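Local coordinates for thioesterase domain-containing protein (Pseudomonas aeruginosa, PDB 3F1T), which probably hydrolyses acyl-CoA thioesters, possibly 1,4-dihydroxy-2-naphthoyl-CoA, as a hotdog-fold thioesterase, at residues T36-Y41 with D99-A104; I88-P93 with Q127-V132. All coordinates share one frame; numbering follows the deposited sequence.

Contact 1. Residues T36-Y41 with D99-A104; sequences TLRLPY and DVYGFA
Arg38 and Tyr101 face each other as a non-hydrogen-bonded pair, and their side chains run side by side in the same direction. The arginine is extended at first, with CG opposite the backbone N (chi1 -180°), which carries its methylenes across the tyrosine. CG sits over one face of the ring, displaced toward the rim, in a CH-pi contact 4.0 Å from the ring centroid. CD continues up to the phenol end, and the chain then bends at chi3. That bend brings the guanidinium to Asp99, where NH1 of Arg38 and OD2 of Asp99 form a long salt bridge of 3.3 Å. The two planes are almost perpendicular, 82° apart, and NE makes a long, weak ion pair with Glu28. The other carboxylate oxygen works on the backbone: Asp99 OD1 accepts the N-H of Tyr41 at 2.9 Å, on its anti side and well out of the carboxylate plane. Asp99 reaches the Arg38 side chain with one oxygen and the Tyr41 backbone with the other.

In the hotdog fold these are neighbouring antiparallel strands of the sheet that wraps the long helix 56-70. Leu37, Leu39 and Val100 point to the helix side, where Leu37 and Val100 both rest on Leu62. Gly102 lies opposite Leu37, and the two exchange a pair of backbone hydrogen bonds; Leu39 and Val100 do the same, the bond from Leu39 N to Val100 O being nearly straight at 174°.

Thr36, Arg38, Tyr101 and Phe103 share the other face. Thr36 turns CG2 toward Tyr101, 4.3 Å from its CD1, while OG1 lies in the plane of the Phe103 ring, 3.7 Å from the edge atom CD2. Phe103 also meets the ring of Phe119, on the next strand.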
ATOM      1  N   THR B  36      17.363  -7.478 -12.527  1.00 18.09           N
ATOM      2  CA  THR B  36      16.307  -7.955 -13.418  1.00 18.72           C
ATOM      3  C   THR B  36      16.150  -9.475 -13.319  1.00 18.14           C
ATOM      4  O   THR B  36      17.090 -10.232 -13.561  1.00 18.79           O
ATOM      5  CB  THR B  36      16.588  -7.575 -14.896  1.00 18.35           C
ATOM      6  OG1 THR B  36      16.880  -6.177 -14.978  1.00 21.29           O
ATOM      7  CG2 THR B  36      15.389  -7.879 -15.770  1.00 20.41           C
ATOM      8  N   LEU B  37      14.937  -9.912 -13.007  1.00 17.44           N
ATOM      9  CA  LEU B  37      14.584 -11.316 -13.063  1.00 17.64           C
ATOM     10  C   LEU B  37      13.630 -11.544 -14.222  1.00 16.90           C
ATOM     11  O   LEU B  37      12.880 -10.646 -14.602  1.00 18.45           O
ATOM     12  CB  LEU B  37      13.902 -11.742 -11.753  1.00 17.42           C
ATOM     13  CG  LEU B  37      14.776 -12.348 -10.658  1.00 20.78           C
ATOM     14  CD1 LEU B  37      15.865 -11.387 -10.254  1.00 20.43           C
ATOM     15  CD2 LEU B  37      13.952 -12.782  -9.453  1.00 18.62           C
ATOM     16  N   ARG B  38      13.472 -12.809 -14.582  1.00 16.07           N
ATOM     17  CA  ARG B  38      12.498 -13.209 -15.558  1.00 16.46           C
ATOM     18  C   ARG B  38      11.642 -14.386 -15.060  1.00 17.23           C
ATOM     19  O   ARG B  38      12.161 -15.364 -14.540  1.00 18.75           O
ATOM     20  CB  ARG B  38      13.189 -13.558 -16.877  1.00 16.46           C
ATOM     21  CG  ARG B  38      12.229 -13.983 -17.959  1.00 18.32           C
ATOM     22  CD  ARG B  38      12.947 -14.638 -19.109  1.00 25.46           C
ATOM     23  NE  ARG B  38      13.476 -15.952 -18.755  1.00 25.47           N
ATOM     24  CZ  ARG B  38      13.917 -16.828 -19.653  1.00 23.87           C
ATOM     25  NH1 ARG B  38      13.779 -16.572 -20.943  1.00 25.13           N
ATOM     26  NH2 ARG B  38      14.470 -17.963 -19.267  1.00 24.93           N
ATOM     27  N   LEU B  39      10.337 -14.300 -15.304  1.00 18.53           N
ATOM     28  CA  LEU B  39       9.424 -15.423 -15.164  1.00 17.22           C
ATOM     29  C   LEU B  39       8.994 -15.932 -16.549  1.00 18.40           C
ATOM     30  O   LEU B  39       8.241 -15.265 -17.247  1.00 17.77           O
ATOM     31  CB  LEU B  39       8.207 -14.969 -14.361  1.00 17.06           C
ATOM     32  CG  LEU B  39       6.931 -15.816 -14.352  1.00 20.06           C
ATOM     33  CD1 LEU B  39       7.138 -17.055 -13.474  1.00 17.81           C
ATOM     34  CD2 LEU B  39       5.776 -14.972 -13.818  1.00 15.67           C
ATOM     35  N   PRO B  40       9.426 -17.149 -16.923  1.00 19.18           N
ATOM     36  CA  PRO B  40       8.968 -17.764 -18.174  1.00 19.03           C
ATOM     37  C   PRO B  40       7.473 -18.101 -18.127  1.00 20.36           C
ATOM     38  O   PRO B  40       7.011 -18.729 -17.176  1.00 22.60           O
ATOM     39  CB  PRO B  40       9.808 -19.049 -18.264  1.00 17.08           C
ATOM     40  CG  PRO B  40      10.159 -19.370 -16.871  1.00 19.28           C
ATOM     41  CD  PRO B  40      10.273 -18.061 -16.130  1.00 19.21           C
ATOM     42  N   TYR B  41       6.714 -17.655 -19.119  1.00 22.28           N
ATOM     43  CA  TYR B  41       5.254 -17.722 -19.024  1.00 24.88           C
ATOM     44  C   TYR B  41       4.685 -19.141 -18.911  1.00 26.93           C
ATOM     45  O   TYR B  41       3.697 -19.359 -18.214  1.00 26.87           O
ATOM     46  CB  TYR B  41       4.573 -16.928 -20.149  1.00 24.67           C
ATOM     47  CG  TYR B  41       4.564 -17.605 -21.500  1.00 24.74           C
ATOM     48  CD1 TYR B  41       3.581 -18.542 -21.823  1.00 25.24           C
ATOM     49  CD2 TYR B  41       5.448 -17.209 -22.500  1.00 19.55           C
ATOM     50  CE1 TYR B  41       3.508 -19.095 -23.090  1.00 25.61           C
ATOM     51  CE2 TYR B  41       5.399 -17.774 -23.758  1.00 21.86           C
ATOM     52  CZ  TYR B  41       4.416 -18.704 -24.054  1.00 26.69           C
ATOM     53  OH  TYR B  41       4.348 -19.261 -25.313  1.00 30.26           O
ATOM     54  N   ASP B  99       6.942 -13.843 -21.829  1.00 23.40           N
ATOM     55  CA  ASP B  99       7.650 -13.855 -20.548  1.00 22.23           C
ATOM     56  C   ASP B  99       7.446 -12.536 -19.811  1.00 24.05           C
ATOM     57  O   ASP B  99       7.392 -11.472 -20.434  1.00 22.37           O
ATOM     58  CB  ASP B  99       9.140 -14.113 -20.751  1.00 21.61           C
ATOM     59  CG  ASP B  99       9.447 -15.565 -21.055  1.00 25.91           C
ATOM     60  OD1 ASP B  99       8.537 -16.425 -20.943  1.00 24.51           O
ATOM     61  OD2 ASP B  99      10.623 -15.855 -21.349  1.00 22.92           O
ATOM     62  N   VAL B 100       7.418 -12.601 -18.479  1.00 23.78           N
ATOM     63  CA  VAL B 100       7.352 -11.393 -17.652  1.00 21.74           C
ATOM     64  C   VAL B 100       8.685 -11.100 -16.974  1.00 21.81           C
ATOM     65  O   VAL B 100       9.250 -11.956 -16.279  1.00 21.66           O
ATOM     66  CB  VAL B 100       6.221 -11.476 -16.579  1.00 21.82           C
ATOM     67  CG1 VAL B 100       6.063 -10.138 -15.845  1.00 18.81           C
ATOM     68  CG2 VAL B 100       4.909 -11.881 -17.224  1.00 21.58           C
ATOM     69  N   TYR B 101       9.151  -9.861 -17.128  1.00 18.15           N
ATOM     70  CA  TYR B 101      10.363  -9.410 -16.479  1.00 18.12           C
ATOM     71  C   TYR B 101      10.056  -8.570 -15.250  1.00 17.71           C
ATOM     72  O   TYR B 101       9.071  -7.833 -15.211  1.00 16.99           O
ATOM     73  CB  TYR B 101      11.206  -8.617 -17.463  1.00 16.94           C
ATOM     74  CG  TYR B 101      11.725  -9.466 -18.589  1.00 18.77           C
ATOM     75  CD1 TYR B 101      12.949 -10.107 -18.487  1.00 15.78           C
ATOM     76  CD2 TYR B 101      10.940  -9.738 -19.694  1.00 18.74           C
ATOM     77  CE1 TYR B 101      13.430 -10.882 -19.518  1.00 19.83           C
ATOM     78  CE2 TYR B 101      11.411 -10.532 -20.733  1.00 18.73           C
ATOM     79  CZ  TYR B 101      12.640 -11.133 -20.612  1.00 15.63           C
ATOM     80  OH  TYR B 101      13.122 -11.913 -21.639  1.00 28.66           O
ATOM     81  N   GLY B 102      10.866  -8.732 -14.217  1.00 18.85           N
ATOM     82  CA  GLY B 102      10.763  -7.869 -13.058  1.00 17.37           C
ATOM     83  C   GLY B 102      12.058  -7.114 -12.918  1.00 17.95           C
ATOM     84  O   GLY B 102      13.114  -7.677 -13.154  1.00 20.43           O
ATOM     85  N   PHE B 103      11.971  -5.814 -12.642  1.00 19.74           N
ATOM     86  CA  PHE B 103      13.142  -5.015 -12.294  1.00 19.58           C
ATOM     87  C   PHE B 103      12.923  -4.336 -10.944  1.00 20.19           C
ATOM     88  O   PHE B 103      11.796  -3.957 -10.609  1.00 18.43           O
ATOM     89  CB  PHE B 103      13.400  -3.956 -13.363  1.00 20.07           C
ATOM     90  CG  PHE B 103      14.440  -2.944 -12.972  1.00 16.90           C
ATOM     91  CD1 PHE B 103      14.074  -1.751 -12.375  1.00 18.88           C
ATOM     92  CD2 PHE B 103      15.785  -3.237 -13.103  1.00 23.03           C
ATOM     93  CE1 PHE B 103      15.028  -0.852 -11.929  1.00 16.23           C
ATOM     94  CE2 PHE B 103      16.746  -2.325 -12.706  1.00 21.90           C
ATOM     95  CZ  PHE B 103      16.364  -1.128 -12.112  1.00 20.67           C
ATOM     96  N   ALA B 104      13.977  -4.274 -10.131  1.00 18.26           N
ATOM     97  CA  ALA B 104      13.947  -3.463  -8.918  1.00 18.83           C
ATOM     98  C   ALA B 104      15.276  -2.788  -8.621  1.00 20.54           C
ATOM     99  O   ALA B 104      16.350  -3.314  -8.942  1.00 23.38           O
ATOM    100  CB  ALA B 104      13.498  -4.287  -7.726  1.00 17.49           C
TER

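Contact 2. Residues I88-P93 with Q127-V132; sequences IDYMHP and QPIAHV
Ile88 CG2 touches both Val132 CG2, at 3.9 Å, and the CB of Ala130. These residues, with Tyr90, line the helix-facing side of an antiparallel strand pair in the hotdog sheet; Thr60, Ile59 and Met63 of helix 56-70 pack on Ile88, Tyr90 and Val132 respectively. Ala130 CB sits over one face of the Tyr90 ring, 4.1 Å from its centroid, while Ile129 CG2 comes to the edge of the same ring, 3.7 Å from CD1. The ring is therefore bounded on two sides by consecutive residues. Ile129 and Ala130 both face Ala120 of strand 113-121, a classic beta bulge.

Asp89 and His131 make the hydrogen-bonded pair of the ladder, their side chains on the opposite face. The Asp89 carboxylate is held by a salt bridge to Arg87, and Ile88 and Asp89 also pair with a strand of a second subunit, which carries the sheet across the interface. Met91, a selenomethionine, bends at chi2 and chi3 and brings SE to the edge of the His131 ring.

Where the strands part, Ile129 O takes the N-H of Met91 at 2.6 Å and, weakly, that of His92. His92 has CG between its backbone N and carbonyl carbon (chi1 69°); its ring lies with one face on Ile129 CA, and CE1 approaches Pro128 O to 3.0 Å.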
ATOM      1  N   ILE B  88       2.050  -4.039  -4.672  1.00 19.98           N
ATOM      2  CA  ILE B  88       2.025  -4.245  -6.112  1.00 20.79           C
ATOM      3  C   ILE B  88       0.709  -3.678  -6.641  1.00 21.86           C
ATOM      4  O   ILE B  88      -0.358  -3.942  -6.087  1.00 19.87           O
ATOM      5  CB  ILE B  88       2.035  -5.750  -6.451  1.00 23.04           C
ATOM      6  CG1 ILE B  88       3.139  -6.456  -5.657  1.00 27.69           C
ATOM      7  CG2 ILE B  88       2.250  -5.956  -7.961  1.00 22.14           C
ATOM      8  CD1 ILE B  88       3.372  -7.893  -6.105  1.00 36.72           C
ATOM      9  N   ASP B  89       0.799  -2.844  -7.671  1.00 21.56           N
ATOM     10  CA  ASP B  89      -0.375  -2.213  -8.259  1.00 19.32           C
ATOM     11  C   ASP B  89      -0.334  -2.402  -9.769  1.00 19.55           C
ATOM     12  O   ASP B  89       0.576  -1.907 -10.443  1.00 21.28           O
ATOM     13  CB  ASP B  89      -0.388  -0.720  -7.912  1.00 19.33           C
ATOM     14  CG  ASP B  89      -0.579  -0.469  -6.429  1.00 21.46           C
ATOM     15  OD1 ASP B  89      -1.724  -0.614  -5.941  1.00 31.18           O
ATOM     16  OD2 ASP B  89       0.421  -0.242  -5.724  1.00 19.47           O
ATOM     17  N   TYR B  90      -1.260  -3.203 -10.277  1.00 20.44           N
ATOM     18  CA  TYR B  90      -1.312  -3.555 -11.692  1.00 21.07           C
ATOM     19  C   TYR B  90      -1.898  -2.412 -12.501  1.00 20.75           C
ATOM     20  O   TYR B  90      -2.942  -1.871 -12.146  1.00 21.93           O
ATOM     21  CB  TYR B  90      -2.142  -4.828 -11.896  1.00 17.90           C
ATOM     22  CG  TYR B  90      -1.411  -6.087 -11.490  1.00 21.82           C
ATOM     23  CD1 TYR B  90      -0.665  -6.816 -12.415  1.00 28.39           C
ATOM     24  CD2 TYR B  90      -1.432  -6.531 -10.175  1.00 19.80           C
ATOM     25  CE1 TYR B  90       0.090  -7.912 -12.021  1.00 24.21           C
ATOM     26  CE2 TYR B  90      -0.692  -7.618  -9.776  1.00 22.13           C
ATOM     27  CZ  TYR B  90       0.042  -8.330 -10.714  1.00 27.54           C
ATOM     28  OH  TYR B  90       0.752  -9.453 -10.327  1.00 29.27           O
HETATM   29  N   MSE B  91      -1.167  -1.996 -13.533  1.00 22.92           N
HETATM   30  CA  MSE B  91      -1.594  -0.934 -14.418  1.00 25.81           C
HETATM   31  C   MSE B  91      -2.491  -1.512 -15.493  1.00 27.23           C
HETATM   32  O   MSE B  91      -3.435  -0.861 -15.955  1.00 29.06           O
HETATM   33  CB  MSE B  91      -0.387  -0.295 -15.091  1.00 27.23           C
HETATM   34  CG  MSE B  91       0.558   0.405 -14.133  1.00 37.41           C
HETATM   35 SE   MSE B  91      -0.361   1.776 -13.067  1.00 47.06          SE
HETATM   36  CE  MSE B  91      -0.410   0.839 -11.344  1.00 42.46           C
ATOM     37  N   HIS B  92      -2.082  -2.657 -16.020  1.00 27.77           N
ATOM     38  CA  HIS B  92      -2.820  -3.290 -17.098  1.00 27.54           C
ATOM     39  C   HIS B  92      -2.466  -4.758 -17.151  1.00 26.96           C
ATOM     40  O   HIS B  92      -1.511  -5.190 -16.496  1.00 27.99           O
ATOM     41  CB  HIS B  92      -2.526  -2.608 -18.437  1.00 26.67           C
ATOM     42  CG  HIS B  92      -1.134  -2.828 -18.930  1.00 28.01           C
ATOM     43  ND1 HIS B  92      -0.184  -1.827 -18.944  1.00 32.26           N
ATOM     44  CD2 HIS B  92      -0.503  -3.952 -19.344  1.00 30.10           C
ATOM     45  CE1 HIS B  92       0.970  -2.323 -19.355  1.00 24.95           C
ATOM     46  NE2 HIS B  92       0.796  -3.603 -19.630  1.00 34.48           N
ATOM     47  N   PRO B  93      -3.346  -5.559 -17.758  1.00 27.08           N
ATOM     48  CA  PRO B  93      -3.166  -7.008 -17.746  1.00 27.81           C
ATOM     49  C   PRO B  93      -1.939  -7.416 -18.552  1.00 27.68           C
ATOM     50  O   PRO B  93      -1.556  -6.721 -19.496  1.00 29.17           O
ATOM     51  CB  PRO B  93      -4.449  -7.531 -18.401  1.00 27.30           C
ATOM     52  CG  PRO B  93      -4.963  -6.382 -19.212  1.00 30.34           C
ATOM     53  CD  PRO B  93      -4.558  -5.139 -18.485  1.00 28.91           C
ATOM     54  N   GLN B 127       5.886   0.590 -20.728  1.00 45.68           N
ATOM     55  CA  GLN B 127       4.504   0.520 -20.266  1.00 42.92           C
ATOM     56  C   GLN B 127       4.349  -0.663 -19.333  1.00 38.16           C
ATOM     57  O   GLN B 127       3.920  -1.734 -19.753  1.00 39.13           O
ATOM     58  CB  GLN B 127       3.539   0.378 -21.444  1.00 43.79           C
ATOM     59  CG  GLN B 127       3.762   1.396 -22.545  1.00 51.84           C
ATOM     60  CD  GLN B 127       4.236   0.750 -23.836  1.00 58.59           C
ATOM     61  OE1 GLN B 127       3.752  -0.322 -24.221  1.00 58.78           O
ATOM     62  NE2 GLN B 127       5.181   1.412 -24.519  1.00 61.93           N
ATOM     63  N   PRO B 128       4.861  -0.524 -18.107  1.00 34.09           N
ATOM     64  CA  PRO B 128       4.939  -1.667 -17.213  1.00 29.49           C
ATOM     65  C   PRO B 128       3.569  -2.211 -16.831  1.00 28.27           C
ATOM     66  O   PRO B 128       2.568  -1.500 -16.903  1.00 28.80           O
ATOM     67  CB  PRO B 128       5.668  -1.113 -15.985  1.00 29.68           C
ATOM     68  CG  PRO B 128       5.680   0.376 -16.147  1.00 31.23           C
ATOM     69  CD  PRO B 128       5.618   0.635 -17.605  1.00 33.26           C
ATOM     70  N   ILE B 129       3.531  -3.499 -16.524  1.00 25.56           N
ATOM     71  CA  ILE B 129       2.318  -4.182 -16.121  1.00 23.93           C
ATOM     72  C   ILE B 129       1.891  -3.760 -14.714  1.00 23.22           C
ATOM     73  O   ILE B 129       0.712  -3.592 -14.442  1.00 21.42           O
ATOM     74  CB  ILE B 129       2.547  -5.693 -16.110  1.00 24.24           C
ATOM     75  CG1 ILE B 129       2.781  -6.212 -17.520  1.00 24.63           C
ATOM     76  CG2 ILE B 129       1.374  -6.410 -15.499  1.00 25.84           C
ATOM     77  CD1 ILE B 129       3.213  -7.644 -17.521  1.00 29.07           C
ATOM     78  N   ALA B 130       2.873  -3.547 -13.844  1.00 20.53           N
ATOM     79  CA  ALA B 130       2.623  -3.345 -12.421  1.00 21.21           C
ATOM     80  C   ALA B 130       3.780  -2.570 -11.807  1.00 19.29           C
ATOM     81  O   ALA B 130       4.930  -2.756 -12.189  1.00 21.32           O
ATOM     82  CB  ALA B 130       2.456  -4.699 -11.709  1.00 17.79           C
ATOM     83  N   HIS B 131       3.460  -1.691 -10.861  1.00 22.61           N
ATOM     84  CA  HIS B 131       4.458  -1.012 -10.043  1.00 20.02           C
ATOM     85  C   HIS B 131       4.513  -1.648  -8.664  1.00 21.32           C
ATOM     86  O   HIS B 131       3.482  -2.033  -8.110  1.00 21.67           O
ATOM     87  CB  HIS B 131       4.107   0.470  -9.922  1.00 20.76           C
ATOM     88  CG  HIS B 131       4.423   1.264 -11.154  1.00 22.55           C
ATOM     89  ND1 HIS B 131       3.468   1.562 -12.104  1.00 21.10           N
ATOM     90  CD2 HIS B 131       5.612   1.612 -11.700  1.00 20.03           C
ATOM     91  CE1 HIS B 131       4.043   2.147 -13.138  1.00 18.48           C
ATOM     92  NE2 HIS B 131       5.344   2.186 -12.921  1.00 25.89           N
ATOM     93  N   VAL B 132       5.700  -1.644  -8.059  1.00 20.36           N
ATOM     94  CA  VAL B 132       5.936  -2.359  -6.805  1.00 18.21           C
ATOM     95  C   VAL B 132       6.876  -1.542  -5.941  1.00 18.48           C
ATOM     96  O   VAL B 132       7.842  -0.963  -6.449  1.00 14.76           O
ATOM     97  CB  VAL B 132       6.612  -3.730  -7.058  1.00 18.70           C
ATOM     98  CG1 VAL B 132       6.722  -4.506  -5.774  1.00 19.63           C
ATOM     99  CG2 VAL B 132       5.828  -4.503  -8.062  1.00 15.09           C
TER

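In the fold
Contacts 1 and 2 lie in the same antiparallel sheet, their centres about 13 Å apart. Contact 1 joins strand 34-39 to strand 100-109; contact 2 joins strand 130-137 to strand 83-90, one of the two edge strands within this chain, and strand 113-121 runs between the two pairs. Along the chain the segments alternate, 36-41, 88-93, 99-104 and 127-132, so the two contacts cross in sequence. They touch directly where Val100 CG1 packs on Ile129 CD1 at 4.1 Å, and both rest on helix 56-70. Their surroundings differ: contact 1 is confined to one subunit, whereas contact 2 reaches two neighbouring copies, linking the single hotdog domain to the four-chain assembly.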